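Local coordinates for gentamicin resistance protein (PDB 6CTZ), which probably confers resistance to aminoglycosides such as gentamicin and kanamycin by transferring a phosphate from a guanine nucleotide to their 2''-hydroxyl, at residues K67-P71 with L209-F215. The protein carries 2 engineered substitutions. Numbering follows the deposited sequence. Where two conformers were deposited one is given.
With MG (magnesium ion), chain C; MG (magnesium ion), chain D; GDP (guanosine-5'-diphosphate), chain B.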
ATOM      1  N   LYS A  67      -8.893 -15.069   1.333  1.00 17.29           N
ATOM      2  CA  LYS A  67      -8.661 -16.216   0.460  1.00 17.92           C
ATOM      3  C   LYS A  67      -7.389 -16.071  -0.366  1.00 19.74           C
ATOM      4  O   LYS A  67      -7.268 -16.672  -1.439  1.00 24.29           O
ATOM      5  CB  LYS A  67      -9.852 -16.425  -0.472  1.00 20.06           C
ATOM      6  CG  LYS A  67     -11.138 -16.743   0.258  1.00 23.65           C
ATOM      7  CD  LYS A  67     -12.243 -17.066  -0.723  1.00 28.11           C
ATOM      8  CE  LYS A  67     -13.592 -17.192  -0.032  1.00 31.41           C
ATOM      9  NZ  LYS A  67     -13.594 -18.237   1.021  1.00 32.93           N
ATOM     10  N   VAL A  68      -6.482 -15.222   0.068  1.00 17.11           N
ATOM     11  CA  VAL A  68      -5.129 -15.181  -0.447  1.00 17.12           C
ATOM     12  C   VAL A  68      -4.208 -15.453   0.727  1.00 14.75           C
ATOM     13  O   VAL A  68      -4.588 -15.326   1.896  1.00 15.03           O
ATOM     14  CB  VAL A  68      -4.774 -13.828  -1.101  1.00 18.78           C
ATOM     15  CG1 VAL A  68      -5.614 -13.590  -2.346  1.00 21.01           C
ATOM     16  CG2 VAL A  68      -4.925 -12.689  -0.096  1.00 18.90           C
ATOM     17  N   ASN A  69      -2.982 -15.824   0.406  1.00 14.04           N
ATOM     18  CA  ASN A  69      -1.964 -15.970   1.426  1.00 13.84           C
ATOM     19  C   ASN A  69      -1.440 -14.602   1.842  1.00 11.83           C
ATOM     20  O   ASN A  69      -1.307 -13.691   1.017  1.00 13.78           O
ATOM     21  CB  ASN A  69      -0.855 -16.864   0.890  1.00 16.73           C
ATOM     22  CG  ASN A  69      -1.354 -18.293   0.649  1.00 21.25           C
ATOM     23  OD1 ASN A  69      -2.559 -18.524   0.535  1.00 24.47           O
ATOM     24  ND2 ASN A  69      -0.447 -19.245   0.606  1.00 22.92           N
ATOM     25  N   ILE A  70      -1.206 -14.438   3.141  1.00 11.80           N
ATOM     26  CA  ILE A  70      -0.610 -13.220   3.683  1.00 11.43           C
ATOM     27  C   ILE A  70       0.540 -13.644   4.593  1.00 11.52           C
ATOM     28  O   ILE A  70       0.627 -14.817   4.991  1.00 12.05           O
ATOM     29  CB  ILE A  70      -1.658 -12.359   4.435  1.00 11.06           C
ATOM     30  CG1 ILE A  70      -2.136 -13.053   5.720  1.00 12.14           C
ATOM     31  CG2 ILE A  70      -2.832 -11.995   3.506  1.00 11.97           C
ATOM     32  CD1 ILE A  70      -3.242 -12.287   6.443  1.00 13.13           C
ATOM     33  N   PRO A  71       1.441 -12.724   4.948  1.00 11.14           N
ATOM     34  CA  PRO A  71       2.576 -13.127   5.792  1.00 11.67           C
ATOM     35  C   PRO A  71       2.118 -13.691   7.128  1.00 11.52           C
ATOM     36  O   PRO A  71       1.219 -13.161   7.783  1.00 12.65           O
ATOM     37  CB  PRO A  71       3.352 -11.825   5.989  1.00 11.61           C
ATOM     38  CG  PRO A  71       3.005 -11.003   4.778  1.00 11.94           C
ATOM     39  CD  PRO A  71       1.550 -11.309   4.545  1.00 11.34           C
ATOM     40  N   LEU A 209      -4.230 -14.862  -8.494  1.00 11.68           N
ATOM     41  CA  LEU A 209      -3.732 -14.137  -7.330  1.00 11.68           C
ATOM     42  C   LEU A 209      -3.535 -15.132  -6.196  1.00 11.15           C
ATOM     43  O   LEU A 209      -4.473 -15.839  -5.820  1.00 13.45           O
ATOM     44  CB  LEU A 209      -4.734 -13.063  -6.920  1.00 11.52           C
ATOM     45  CG  LEU A 209      -4.246 -12.154  -5.789  1.00 11.74           C
ATOM     46  CD1 LEU A 209      -3.059 -11.294  -6.223  1.00 13.36           C
ATOM     47  CD2 LEU A 209      -5.392 -11.281  -5.284  1.00 13.32           C
ATOM     48  N   THR A 210      -2.321 -15.199  -5.655  1.00 11.32           N
ATOM     49  CA  THR A 210      -2.040 -16.134  -4.580  1.00 11.84           C
ATOM     50  C   THR A 210      -1.708 -15.465  -3.260  1.00 11.38           C
ATOM     51  O   THR A 210      -1.873 -16.106  -2.219  1.00 12.95           O
ATOM     52  CB  THR A 210      -0.909 -17.108  -4.956  1.00 13.05           C
ATOM     53  OG1 THR A 210       0.271 -16.372  -5.289  1.00 15.39           O
ATOM     54  CG2 THR A 210      -1.317 -17.984  -6.133  1.00 14.40           C
ATOM     55  N   GLY A 211      -1.262 -14.210  -3.260  1.00 11.40           N
ATOM     56  CA  GLY A 211      -0.845 -13.602  -2.014  1.00 11.54           C
ATOM     57  C   GLY A 211      -0.855 -12.096  -2.075  1.00 10.19           C
ATOM     58  O   GLY A 211      -0.802 -11.494  -3.153  1.00 10.50           O
ATOM     59  N   ILE A 212      -0.935 -11.493  -0.889  1.00  9.51           N
ATOM     60  CA  ILE A 212      -0.828 -10.047  -0.693  0.66  9.94           C
ATOM     61  C   ILE A 212       0.119  -9.816   0.474  1.00  9.46           C
ATOM     62  O   ILE A 212      -0.036 -10.451   1.530  1.00 10.94           O
ATOM     63  CB  ILE A 212      -2.196  -9.401  -0.387  0.66 10.45           C
ATOM     64  CG1 ILE A 212      -3.187  -9.620  -1.532  0.66 11.45           C
ATOM     65  CG2 ILE A 212      -2.030  -7.899  -0.086  0.66 11.49           C
ATOM     66  CD1 ILE A 212      -2.970  -8.703  -2.725  0.66 11.50           C
ATOM     67  N   ILE A 213       1.092  -8.921   0.298  1.00  9.74           N
ATOM     68  CA  ILE A 213       2.046  -8.597   1.353  1.00  9.63           C
ATOM     69  C   ILE A 213       1.914  -7.143   1.813  1.00  9.16           C
ATOM     70  O   ILE A 213       1.099  -6.374   1.284  1.00  9.82           O
ATOM     71  CB  ILE A 213       3.487  -8.928   0.914  1.00 10.85           C
ATOM     72  CG1 ILE A 213       3.862  -8.136  -0.347  1.00 10.63           C
ATOM     73  CG2 ILE A 213       3.653 -10.442   0.719  1.00 12.51           C
ATOM     74  CD1 ILE A 213       5.343  -8.165  -0.654  1.00 12.09           C
ATOM     75  N   ASP A 214       2.713  -6.773   2.818  1.00 10.16           N
ATOM     76  CA  ASP A 214       2.894  -5.406   3.310  1.00 10.00           C
ATOM     77  C   ASP A 214       1.620  -4.723   3.783  1.00  9.46           C
ATOM     78  O   ASP A 214       1.085  -3.848   3.097  1.00 10.04           O
ATOM     79  CB  ASP A 214       3.615  -4.512   2.303  1.00 11.41           C
ATOM     80  CG  ASP A 214       4.066  -3.196   2.927  1.00 11.44           C
ATOM     81  OD1 ASP A 214       3.923  -3.025   4.172  1.00 12.29           O
ATOM     82  OD2 ASP A 214       4.559  -2.323   2.171  1.00 12.32           O
ATOM     83  N   PHE A 215       1.156  -5.091   4.973  1.00 10.56           N
ATOM     84  CA  PHE A 215      -0.012  -4.489   5.598  1.00 10.53           C
ATOM     85  C   PHE A 215       0.351  -3.344   6.537  1.00  9.65           C
ATOM     86  O   PHE A 215      -0.459  -2.977   7.392  1.00 10.90           O
ATOM     87  CB  PHE A 215      -0.825  -5.560   6.339  1.00 11.92           C
ATOM     88  CG  PHE A 215      -1.579  -6.504   5.428  1.00 11.07           C
ATOM     89  CD1 PHE A 215      -0.909  -7.457   4.660  1.00 11.88           C
ATOM     90  CD2 PHE A 215      -2.962  -6.457   5.365  1.00 11.60           C
ATOM     91  CE1 PHE A 215      -1.613  -8.340   3.838  1.00 11.83           C
ATOM     92  CE2 PHE A 215      -3.670  -7.326   4.549  1.00 11.67           C
ATOM     93  CZ  PHE A 215      -2.992  -8.271   3.778  1.00 11.92           C
TER
HETATM   94 MG    MG C 402       5.771  -2.327   0.445  1.00 12.68          MG
HETATM   95 MG    MG D 403       4.854  -1.035   4.020  1.00 14.35          MG
HETATM   96  PB  GDP B 401       7.776  -1.683   2.869  1.00 13.20           P
HETATM   97  O1B GDP B 401       6.776  -1.660   4.000  1.00 13.74           O
HETATM   98  O2B GDP B 401       7.148  -1.307   1.542  1.00 12.41           O
HETATM   99  O3B GDP B 401       9.028  -0.905   3.200  1.00 14.36           O
HETATM  100  O3A GDP B 401       8.264  -3.223   2.777  1.00 12.67           O
HETATM  101  PA  GDP B 401       7.481  -4.506   2.170  1.00 12.85           P
HETATM  102  O1A GDP B 401       6.754  -5.245   3.253  1.00 12.63           O
HETATM  103  O2A GDP B 401       6.613  -4.081   0.998  1.00 12.49           O
HETATM  104  O5' GDP B 401       8.736  -5.429   1.712  1.00 13.39           O
HETATM  105  C5' GDP B 401       9.702  -4.885   0.824  1.00 14.88           C
HETATM  106  C4' GDP B 401       9.743  -5.723  -0.431  1.00 13.94           C
HETATM  107  O4' GDP B 401      10.247  -7.018  -0.102  1.00 14.24           O
HETATM  108  C3' GDP B 401       8.391  -5.994  -1.069  1.00 13.54           C
HETATM  109  O3' GDP B 401       7.924  -4.901  -1.868  1.00 15.04           O
HETATM  110  C2' GDP B 401       8.727  -7.196  -1.915  1.00 13.25           C
HETATM  111  O2' GDP B 401       9.464  -6.801  -3.077  1.00 15.35           O
HETATM  112  C1' GDP B 401       9.688  -7.955  -1.014  1.00 13.30           C
HETATM  113  N9  GDP B 401       8.952  -8.961  -0.223  1.00 11.79           N
HETATM  114  C8  GDP B 401       8.540  -8.871   1.062  1.00 12.39           C
HETATM  115  N7  GDP B 401       7.901 -10.017   1.415  1.00 12.32           N
HETATM  116  C5  GDP B 401       7.915 -10.839   0.348  1.00 11.97           C
HETATM  117  C6  GDP B 401       7.414 -12.180   0.021  1.00 12.06           C
HETATM  118  O6  GDP B 401       6.814 -12.861   0.874  1.00 12.71           O
HETATM  119  N1  GDP B 401       7.654 -12.636  -1.217  1.00 13.36           N
HETATM  120  C2  GDP B 401       8.308 -11.926  -2.163  1.00 13.94           C
HETATM  121  N2  GDP B 401       8.514 -12.473  -3.377  1.00 14.99           N
HETATM  122  N3  GDP B 401       8.788 -10.683  -1.939  1.00 13.17           N
HETATM  123  C4  GDP B 401       8.616 -10.132  -0.719  1.00 11.95           C
HETATM  124  O   HOH W   1      -3.845 -18.462  -2.113  1.00 29.26           O
HETATM  125  O   HOH W   2       6.823  -2.288  -1.320  1.00 13.61           O
HETATM  126  O   HOH W   3       5.037  -0.414  -0.029  1.00 13.10           O
HETATM  127  O   HOH W   4       2.852  -0.393   3.563  1.00 16.18           O
HETATM  128  O   HOH W   5       4.853  -0.759   6.156  1.00 17.47           O
HETATM  129  O   HOH W   6       5.427   0.880   3.570  1.00 18.51           O
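The F215 ring meets I70 and P71 obliquely, with I70 CG2 3.7 Å from F215 CZ. I212 O lies at the ring edge, in its plane. The ring of H190 also meets F215, with the planes about 60° apart. L59 and L62 of helix 46-62 touch both F215 and I70. Two backbone hydrogen bonds join the segments. N69 N donates to T210 O (2.9 Å), and N69 O accepts from I212 N (2.9 Å). A water donates to both N69 OD1 and T210 O, tying the asparagine side chain to the same carbonyl. In this kinase-like fold, the loop after helix 46-62 adds a single beta bridge, N69 with G211, to strand 209-212, the outermost strand of its small sheet. T210 and G211 form a classic beta bulge opposite L199. The strand leads into D214, whose position matches the DFG aspartate of protein kinases. D214 OD2 binds both magnesium ions, and OD1 binds one of them. V68 points at the strand. At chi1 -65° its CG1 lies opposite the carbonyl carbon and meets L209 CD2 at 3.7 Å; CG2, between backbone N and carbonyl carbon, meets I212 CG1 at 3.8 Å. P71 CG touches I213 CG2, while I213 CD1 packs 3.7 Å from GDP C8.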